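PDB 3K94: thiamin pyrophosphokinase from Geobacillus thermodenitrificans, which probably catalyses the transfer of a pyrophosphate group from ATP to thiamin, giving thiamin diphosphate, the cofactor form of vitamin B1. Local coordinates for residues F99-G104 and F110-L115; Q130-V135 and A147-V152; G195-S200 and L204-S209. All coordinates share one frame; numbering follows the deposited sequence.

Contact 1 (F99-G104 and F110-L115); sequences FGATGG and FGNVEL
A101 and N112 carry this contact, each giving up about 40 Å² to the other. It lies within a beta-alpha-beta crossover of the catalytic domain. Strand 97-99 runs into a glycine-rich loop, helix 106-118 follows, and strand 125-128 returns parallel beside the first strand. N112 sits on the helix and reaches back to the loop that leads into it. A101 CA and N112 CA are 7.0 Å apart, and the amide spans the gap.

One hydrogen bond makes the link. N112 ND2 donates to A101 O over 3.2 Å, with an N-H...O angle of 155°. The donor comes in the plane of the carbonyl, on a lone pair, with a C=O...N angle of 116°. The oxygen in turn lies close to the plane of the N112 amide, so the N-H points well at it. CG of N112 stands beside the backbone N and anti to the carbonyl carbon (chi1 -72°), which sends the amide away from the helix toward the loop.

The bond gives a buried loop carbonyl a donor and ties the loop to the second turn of the helix. M81 of helix 80-88 packs on both residues, and I126 of strand 125-128 packs on N112. Next along the loop, T102 OG1 hydrogen-bonds to D128 OD2, and G104 O accepts from N131 ND2 of the second subunit. The A101 methyl points toward the helix and rests against the same amide nitrogen, with A101 CB 3.5 Å from N112 ND2.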
loop_
_atom_site.group_PDB
_atom_site.type_symbol
_atom_site.label_atom_id
_atom_site.label_comp_id
_atom_site.label_asym_id
_atom_site.label_seq_id
_atom_site.Cartn_x
_atom_site.Cartn_y
_atom_site.Cartn_z
ATOM N N PHE B 99 4.911 8.590 -10.033
ATOM C CA PHE B 99 3.492 8.541 -10.314
ATOM C C PHE B 99 3.198 7.188 -10.942
ATOM O O PHE B 99 4.101 6.531 -11.449
ATOM C CB PHE B 99 3.109 9.644 -11.299
ATOM C CG PHE B 99 3.409 11.036 -10.812
ATOM C CD1 PHE B 99 4.622 11.629 -11.081
ATOM C CD2 PHE B 99 2.477 11.745 -10.065
ATOM C CE1 PHE B 99 4.907 12.910 -10.636
ATOM C CE2 PHE B 99 2.748 13.015 -9.618
ATOM C CZ PHE B 99 3.971 13.606 -9.906
ATOM N N GLY B 100 1.937 6.770 -10.918
ATOM C CA GLY B 100 1.583 5.469 -11.454
ATOM C C GLY B 100 2.296 4.328 -10.738
ATOM O O GLY B 100 2.528 3.268 -11.314
ATOM N N ALA B 101 2.643 4.537 -9.477
ATOM C CA ALA B 101 3.364 3.519 -8.727
ATOM C C ALA B 101 2.480 2.830 -7.665
ATOM O O ALA B 101 2.975 2.036 -6.873
ATOM C CB ALA B 101 4.625 4.118 -8.091
ATOM N N THR B 102 1.181 3.137 -7.662
ATOM C CA THR B 102 0.251 2.554 -6.706
ATOM C C THR B 102 -0.897 1.838 -7.410
ATOM O O THR B 102 -1.115 2.006 -8.614
ATOM C CB THR B 102 -0.370 3.617 -5.752
ATOM O OG1 THR B 102 -1.201 4.518 -6.499
ATOM C CG2 THR B 102 0.697 4.391 -4.997
ATOM N N GLY B 103 -1.644 1.053 -6.644
ATOM C CA GLY B 103 -2.815 0.369 -7.170
ATOM C C GLY B 103 -2.528 -0.980 -7.815
ATOM O O GLY B 103 -1.376 -1.307 -8.108
ATOM N N GLY B 104 -3.582 -1.768 -8.028
ATOM C CA GLY B 104 -3.447 -3.046 -8.706
ATOM C C GLY B 104 -2.781 -4.093 -7.832
ATOM O O GLY B 104 -3.209 -4.331 -6.715
ATOM N N PHE B 110 4.520 -2.245 -2.761
ATOM C CA PHE B 110 5.413 -2.544 -1.643
ATOM C C PHE B 110 6.854 -2.608 -2.104
ATOM O O PHE B 110 7.747 -2.173 -1.396
ATOM C CB PHE B 110 4.970 -3.809 -0.903
ATOM C CG PHE B 110 3.821 -3.560 0.036
ATOM C CD1 PHE B 110 4.048 -3.046 1.299
ATOM C CD2 PHE B 110 2.523 -3.788 -0.363
ATOM C CE1 PHE B 110 2.998 -2.801 2.151
ATOM C CE2 PHE B 110 1.467 -3.540 0.489
ATOM C CZ PHE B 110 1.701 -3.047 1.742
ATOM N N GLY B 111 7.062 -3.124 -3.310
ATOM C CA GLY B 111 8.380 -3.114 -3.913
ATOM C C GLY B 111 8.854 -1.692 -4.111
ATOM O O GLY B 111 9.998 -1.369 -3.814
ATOM N N ASN B 112 7.960 -0.836 -4.601
ATOM C CA ASN B 112 8.266 0.579 -4.752
ATOM C C ASN B 112 8.622 1.287 -3.447
ATOM O O ASN B 112 9.525 2.118 -3.433
ATOM C CB ASN B 112 7.132 1.292 -5.486
ATOM C CG ASN B 112 7.109 0.928 -6.947
ATOM O OD1 ASN B 112 8.153 0.611 -7.505
ATOM N ND2 ASN B 112 5.938 0.965 -7.576
ATOM N N VAL B 113 7.928 0.949 -2.358
ATOM C CA VAL B 113 8.260 1.493 -1.034
ATOM C C VAL B 113 9.661 1.029 -0.591
ATOM O O VAL B 113 10.415 1.797 0.007
ATOM C CB VAL B 113 7.210 1.103 0.042
ATOM C CG1 VAL B 113 7.690 1.488 1.422
ATOM C CG2 VAL B 113 5.863 1.777 -0.236
ATOM N N GLU B 114 10.012 -0.222 -0.894
ATOM C CA GLU B 114 11.361 -0.716 -0.599
ATOM C C GLU B 114 12.443 0.082 -1.344
ATOM O O GLU B 114 13.542 0.282 -0.824
ATOM C CB GLU B 114 11.480 -2.218 -0.888
ATOM C CG GLU B 114 10.580 -3.078 0.016
ATOM C CD GLU B 114 10.893 -2.901 1.500
ATOM O OE1 GLU B 114 12.083 -2.972 1.877
ATOM O OE2 GLU B 114 9.947 -2.705 2.296
ATOM N N LEU B 115 12.125 0.541 -2.554
ATOM C CA LEU B 115 13.021 1.432 -3.302
ATOM C C LEU B 115 13.210 2.762 -2.577
ATOM O O LEU B 115 14.329 3.255 -2.450
ATOM C CB LEU B 115 12.482 1.694 -4.711
ATOM C CG LEU B 115 12.684 0.596 -5.750
ATOM C CD1 LEU B 115 11.829 0.863 -6.976
ATOM C CD2 LEU B 115 14.149 0.546 -6.128
#

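Contact 2 (Q130-V135 and A147-V152); sequences QNVLTV and ARYCYV
V132 packs on the face of the Y149 ring in a CH-pi contact. V132 CG1 lies 4.1 Å from the ring centroid and 19° off the ring normal, displaced toward the rim. Its nearest ring atoms include Y149 CZ, 3.9 Å from V132 CG1. The methyl gets there because it stands between the backbone N and the carbonyl carbon of V132 (chi1 51°). R148 CB covers the opposite face, so the ring is held between two aliphatic groups.

Backbone atoms come as near. Y149 CE1 is 3.9 Å from N131 C, while Q130 C lies near the ring plane at its edge.

Polar groups add no bond across the contact. Y149 OH is 3.9 Å from N131 O, too far for a hydrogen bond. The N131 side chain is turned elsewhere, and its OD1 accepts from L106 N of the second subunit.

Strand 204-209 lies between strands 131-136 and 151-156 in the large mixed sheet. C150 and Y151 form a classic beta bulge opposite S209, and C150 is joined to C214 by a disulfide. Y149 comes just before the bulge and reaches past the intervening strand to V132, with Y20 from a loop also against it.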
loop_
_atom_site.group_PDB
_atom_site.type_symbol
_atom_site.label_atom_id
_atom_site.label_comp_id
_atom_site.label_asym_id
_atom_site.label_seq_id
_atom_site.Cartn_x
_atom_site.Cartn_y
_atom_site.Cartn_z
ATOM N N GLN B 130 -4.510 10.673 -4.271
ATOM C CA GLN B 130 -4.994 10.784 -2.892
ATOM C C GLN B 130 -3.902 10.758 -1.833
ATOM O O GLN B 130 -4.209 10.827 -0.626
ATOM C CB GLN B 130 -5.926 9.605 -2.565
ATOM C CG GLN B 130 -7.344 9.793 -2.935
ATOM C CD GLN B 130 -8.201 8.622 -2.471
ATOM O OE1 GLN B 130 -8.382 7.652 -3.200
ATOM N NE2 GLN B 130 -8.727 8.712 -1.250
ATOM N N ASN B 131 -2.648 10.617 -2.260
ATOM C CA ASN B 131 -1.564 10.365 -1.318
ATOM C C ASN B 131 -0.242 10.945 -1.751
ATOM O O ASN B 131 0.041 11.040 -2.935
ATOM C CB ASN B 131 -1.328 8.863 -1.172
ATOM C CG ASN B 131 -2.560 8.109 -0.702
ATOM O OD1 ASN B 131 -2.757 7.921 0.495
ATOM N ND2 ASN B 131 -3.380 7.654 -1.646
ATOM N N VAL B 132 0.588 11.266 -0.775
ATOM C CA VAL B 132 2.000 11.427 -1.017
ATOM C C VAL B 132 2.686 10.636 0.082
ATOM O O VAL B 132 2.417 10.824 1.259
ATOM C CB VAL B 132 2.455 12.911 -1.031
ATOM C CG1 VAL B 132 1.964 13.624 0.213
ATOM C CG2 VAL B 132 3.962 12.992 -1.109
ATOM N N LEU B 133 3.557 9.723 -0.318
ATOM C CA LEU B 133 4.218 8.844 0.634
ATOM C C LEU B 133 5.712 9.079 0.554
ATOM O O LEU B 133 6.271 9.196 -0.538
ATOM C CB LEU B 133 3.843 7.374 0.358
ATOM C CG LEU B 133 4.394 6.260 1.260
ATOM C CD1 LEU B 133 3.545 5.013 1.117
ATOM C CD2 LEU B 133 5.856 5.948 0.916
ATOM N N THR B 134 6.338 9.195 1.722
ATOM C CA THR B 134 7.760 9.465 1.833
ATOM C C THR B 134 8.336 8.698 3.020
ATOM O O THR B 134 7.620 8.374 3.974
ATOM C CB THR B 134 8.059 10.977 2.037
ATOM O OG1 THR B 134 7.335 11.481 3.176
ATOM C CG2 THR B 134 7.685 11.783 0.805
ATOM N N VAL B 135 9.632 8.408 2.961
ATOM C CA VAL B 135 10.326 7.781 4.086
ATOM C C VAL B 135 11.516 8.655 4.468
ATOM O O VAL B 135 12.079 9.349 3.619
ATOM C CB VAL B 135 10.779 6.334 3.762
ATOM C CG1 VAL B 135 9.573 5.469 3.358
ATOM C CG2 VAL B 135 11.813 6.347 2.666
ATOM N N ALA B 147 -3.532 22.122 0.316
ATOM C CA ALA B 147 -4.954 21.915 0.079
ATOM C C ALA B 147 -5.287 20.478 -0.329
ATOM O O ALA B 147 -6.380 19.991 -0.049
ATOM C CB ALA B 147 -5.459 22.902 -0.971
ATOM N N ARG B 148 -4.346 19.798 -0.978
ATOM C CA ARG B 148 -4.595 18.435 -1.461
ATOM C C ARG B 148 -4.687 17.370 -0.354
ATOM O O ARG B 148 -5.126 16.252 -0.606
ATOM C CB ARG B 148 -3.532 18.021 -2.487
ATOM C CG ARG B 148 -3.262 19.061 -3.583
ATOM C CD ARG B 148 -2.312 18.504 -4.656
ATOM N NE ARG B 148 -1.706 19.547 -5.488
ATOM C CZ ARG B 148 -2.276 20.088 -6.567
ATOM N NH1 ARG B 148 -3.484 19.695 -6.959
ATOM N NH2 ARG B 148 -1.639 21.032 -7.252
ATOM N N TYR B 149 -4.273 17.702 0.866
ATOM C CA TYR B 149 -4.163 16.689 1.911
ATOM C C TYR B 149 -4.667 17.183 3.251
ATOM O O TYR B 149 -4.204 18.205 3.753
ATOM C CB TYR B 149 -2.709 16.231 2.039
ATOM C CG TYR B 149 -2.109 15.867 0.707
ATOM C CD1 TYR B 149 -2.557 14.759 0.017
ATOM C CD2 TYR B 149 -1.119 16.658 0.124
ATOM C CE1 TYR B 149 -2.033 14.422 -1.213
ATOM C CE2 TYR B 149 -0.576 16.330 -1.116
ATOM C CZ TYR B 149 -1.042 15.212 -1.774
ATOM O OH TYR B 149 -0.531 14.872 -2.994
ATOM N N CYS B 150 -5.621 16.456 3.825
ATOM C CA CYS B 150 -6.136 16.767 5.155
ATOM C C CYS B 150 -5.472 15.920 6.232
ATOM O O CYS B 150 -5.349 16.335 7.377
ATOM C CB CYS B 150 -7.653 16.536 5.214
ATOM S SG CYS B 150 -8.592 17.555 4.064
ATOM N N TYR B 151 -5.057 14.718 5.870
ATOM C CA TYR B 151 -4.597 13.776 6.872
ATOM C C TYR B 151 -3.093 13.556 6.812
ATOM O O TYR B 151 -2.498 13.582 5.734
ATOM C CB TYR B 151 -5.333 12.461 6.702
ATOM C CG TYR B 151 -6.805 12.643 6.381
ATOM C CD1 TYR B 151 -7.685 13.203 7.309
ATOM C CD2 TYR B 151 -7.313 12.253 5.154
ATOM C CE1 TYR B 151 -9.039 13.369 7.008
ATOM C CE2 TYR B 151 -8.656 12.406 4.851
ATOM C CZ TYR B 151 -9.512 12.961 5.775
ATOM O OH TYR B 151 -10.836 13.110 5.441
ATOM N N VAL B 152 -2.487 13.353 7.978
ATOM C CA VAL B 152 -1.075 13.002 8.076
ATOM C C VAL B 152 -0.922 11.774 8.969
ATOM O O VAL B 152 -1.504 11.705 10.053
ATOM C CB VAL B 152 -0.222 14.163 8.636
ATOM C CG1 VAL B 152 1.270 13.815 8.589
ATOM C CG2 VAL B 152 -0.486 15.439 7.855
#

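Contact 3 (G195-S200 and L204-S209); sequences GTFSFS and LMMIRS
F197 and F199 on one strand meet M206 and L204 on the other, packing two beta sheets face to face. This is the beta sandwich of the vitamin B1 binding domain. Strand 194-199 is the middle of a three-stranded antiparallel sheet, and strand 204-209 belongs to the large mixed sheet. The short segments run nearly antiparallel with their axes 10.2 Å apart. That is a spacing between layers, filled by side chains.

F197 comes first. Its CG stands between the backbone N and the carbonyl carbon (chi1 62°), and the ring projects toward the facing sheet. F197 CE1 is 3.7 Å from SE of M206, a selenomethionine in this crystal. The selenium is 4.5 Å from the F197 ring centroid and 43° off the normal, an oblique Met-aromatic contact. The M206 chain is extended to its selenium and bends at the last torsion, which brings CE against the ring too. At the far end of the ring from CE1, F197 CD2 lies 4.2 Å from L204 CD2. H136, Y141 and Y154 set their rings around F197.

F199 follows, on the same side of the strand as F197. L204 CB sits over one face of its ring in a CH-pi contact, 4.2 Å from the F199 centroid and 24° off the normal. L204 CD2 reaches the rim as well, 4.1 Å from F199 CE1. An alanine at F199 would remove the ring and is likely to open a gap beneath L204, leaving its branch freer to turn.

No hydrogen bond crosses between the segments, although R208 NH2 makes a polar link to M144 O of the facing sheet. Between these two segments the joint is apolar and aromatic, so the fit depends on side-chain shape.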
loop_
_atom_site.group_PDB
_atom_site.type_symbol
_atom_site.label_atom_id
_atom_site.label_comp_id
_atom_site.label_asym_id
_atom_site.label_seq_id
_atom_site.Cartn_x
_atom_site.Cartn_y
_atom_site.Cartn_z
ATOM N N GLY B 195 4.589 23.322 9.790
ATOM C CA GLY B 195 5.005 22.603 10.979
ATOM C C GLY B 195 6.251 21.792 10.712
ATOM O O GLY B 195 6.783 21.818 9.604
ATOM N N THR B 196 6.719 21.079 11.730
ATOM C CA THR B 196 7.875 20.211 11.587
ATOM C C THR B 196 7.628 18.846 12.223
ATOM O O THR B 196 6.770 18.704 13.108
ATOM C CB THR B 196 9.111 20.826 12.270
ATOM O OG1 THR B 196 8.800 21.112 13.633
ATOM C CG2 THR B 196 9.515 22.124 11.593
ATOM N N PHE B 197 8.364 17.844 11.753
ATOM C CA PHE B 197 8.552 16.611 12.503
ATOM C C PHE B 197 10.034 16.346 12.592
ATOM O O PHE B 197 10.771 16.697 11.684
ATOM C CB PHE B 197 7.774 15.406 11.922
ATOM C CG PHE B 197 8.171 14.997 10.514
ATOM C CD1 PHE B 197 7.663 15.670 9.410
ATOM C CD2 PHE B 197 8.991 13.892 10.298
ATOM C CE1 PHE B 197 7.999 15.282 8.106
ATOM C CE2 PHE B 197 9.340 13.480 8.993
ATOM C CZ PHE B 197 8.841 14.184 7.896
ATOM N N SER B 198 10.480 15.755 13.692
ATOM C CA SER B 198 11.891 15.436 13.831
ATOM C C SER B 198 12.055 14.210 14.695
ATOM O O SER B 198 11.189 13.889 15.505
ATOM C CB SER B 198 12.672 16.618 14.430
ATOM O OG SER B 198 12.321 16.844 15.791
ATOM N N PHE B 199 13.174 13.525 14.524
ATOM C CA PHE B 199 13.484 12.361 15.330
ATOM C C PHE B 199 14.978 12.156 15.263
ATOM O O PHE B 199 15.612 12.579 14.301
ATOM C CB PHE B 199 12.707 11.113 14.864
ATOM C CG PHE B 199 12.886 10.770 13.397
ATOM C CD1 PHE B 199 12.181 11.459 12.417
ATOM C CD2 PHE B 199 13.736 9.740 13.006
ATOM C CE1 PHE B 199 12.335 11.146 11.066
ATOM C CE2 PHE B 199 13.891 9.405 11.650
ATOM C CZ PHE B 199 13.192 10.111 10.677
ATOM N N SER B 200 15.541 11.510 16.279
ATOM C CA SER B 200 16.995 11.407 16.384
ATOM C C SER B 200 17.517 10.037 15.978
ATOM O O SER B 200 18.694 9.883 15.674
ATOM C CB SER B 200 17.445 11.711 17.818
ATOM O OG SER B 200 17.049 10.662 18.680
ATOM N N LEU B 204 11.457 6.499 9.466
ATOM C CA LEU B 204 10.046 6.808 9.658
ATOM C C LEU B 204 9.327 7.099 8.353
ATOM O O LEU B 204 9.835 7.834 7.500
ATOM C CB LEU B 204 9.905 8.012 10.584
ATOM C CG LEU B 204 8.493 8.429 10.975
ATOM C CD1 LEU B 204 7.974 7.488 12.054
ATOM C CD2 LEU B 204 8.477 9.864 11.478
HETATM N N MSE B 205 8.133 6.537 8.209
HETATM C CA MSE B 205 7.326 6.780 7.028
HETATM C C MSE B 205 6.269 7.835 7.294
HETATM O O MSE B 205 5.577 7.781 8.305
HETATM C CB MSE B 205 6.659 5.481 6.565
HETATM C CG MSE B 205 5.722 5.673 5.392
HETATM SE SE MSE B 205 4.922 3.998 4.722
HETATM C CE MSE B 205 4.354 3.217 6.409
HETATM N N MSE B 206 6.141 8.799 6.386
HETATM C CA MSE B 206 5.018 9.728 6.450
HETATM C C MSE B 206 4.079 9.567 5.266
HETATM O O MSE B 206 4.518 9.504 4.127
HETATM C CB MSE B 206 5.475 11.185 6.527
HETATM C CG MSE B 206 4.287 12.162 6.542
HETATM SE SE MSE B 206 4.752 14.078 6.682
HETATM C CE MSE B 206 5.957 14.245 5.133
ATOM N N ILE B 207 2.783 9.497 5.544
ATOM C CA ILE B 207 1.792 9.555 4.484
ATOM C C ILE B 207 0.845 10.727 4.713
ATOM O O ILE B 207 0.245 10.846 5.776
ATOM C CB ILE B 207 1.001 8.243 4.367
ATOM C CG1 ILE B 207 1.941 7.092 3.992
ATOM C CG2 ILE B 207 -0.106 8.395 3.320
ATOM C CD1 ILE B 207 1.355 5.695 4.243
ATOM N N ARG B 208 0.756 11.613 3.726
ATOM C CA ARG B 208 -0.235 12.681 3.742
ATOM C C ARG B 208 -1.275 12.291 2.730
ATOM O O ARG B 208 -0.948 11.941 1.600
ATOM C CB ARG B 208 0.379 14.041 3.380
ATOM C CG ARG B 208 1.497 14.501 4.305
ATOM C CD ARG B 208 2.057 15.859 3.871
ATOM N NE ARG B 208 1.140 16.953 4.192
ATOM C CZ ARG B 208 1.373 18.248 3.965
ATOM N NH1 ARG B 208 2.509 18.657 3.405
ATOM N NH2 ARG B 208 0.453 19.139 4.294
ATOM N N SER B 209 -2.536 12.324 3.123
ATOM C CA SER B 209 -3.560 11.832 2.233
ATOM C C SER B 209 -4.813 12.689 2.251
ATOM O O SER B 209 -4.941 13.613 3.051
ATOM C CB SER B 209 -3.909 10.382 2.583
ATOM O OG SER B 209 -4.314 10.251 3.940
#

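In the fold
The contacts run along the chain from the catalytic domain into the sandwich. Centres of contacts 1 and 2 are about 15 Å apart, and V113 CG2 packs on L133 CD1 at 4.2 Å. Contacts 2 and 3 are closer, about 11 Å between centres, and share the mixed sheet. There T134 O lies 2.9 Å from M206 N, a probable hydrogen bond. Contacts 1 and 3 are about 19 Å apart between centres and do not touch. All three reach the second subunit, whose F110 packs on F110, L133, M205 and I207. In related enzymes thiamin binds at the dimer interface. G104 and N131 bond across it, so contacts 1 and 2 may lie near the site.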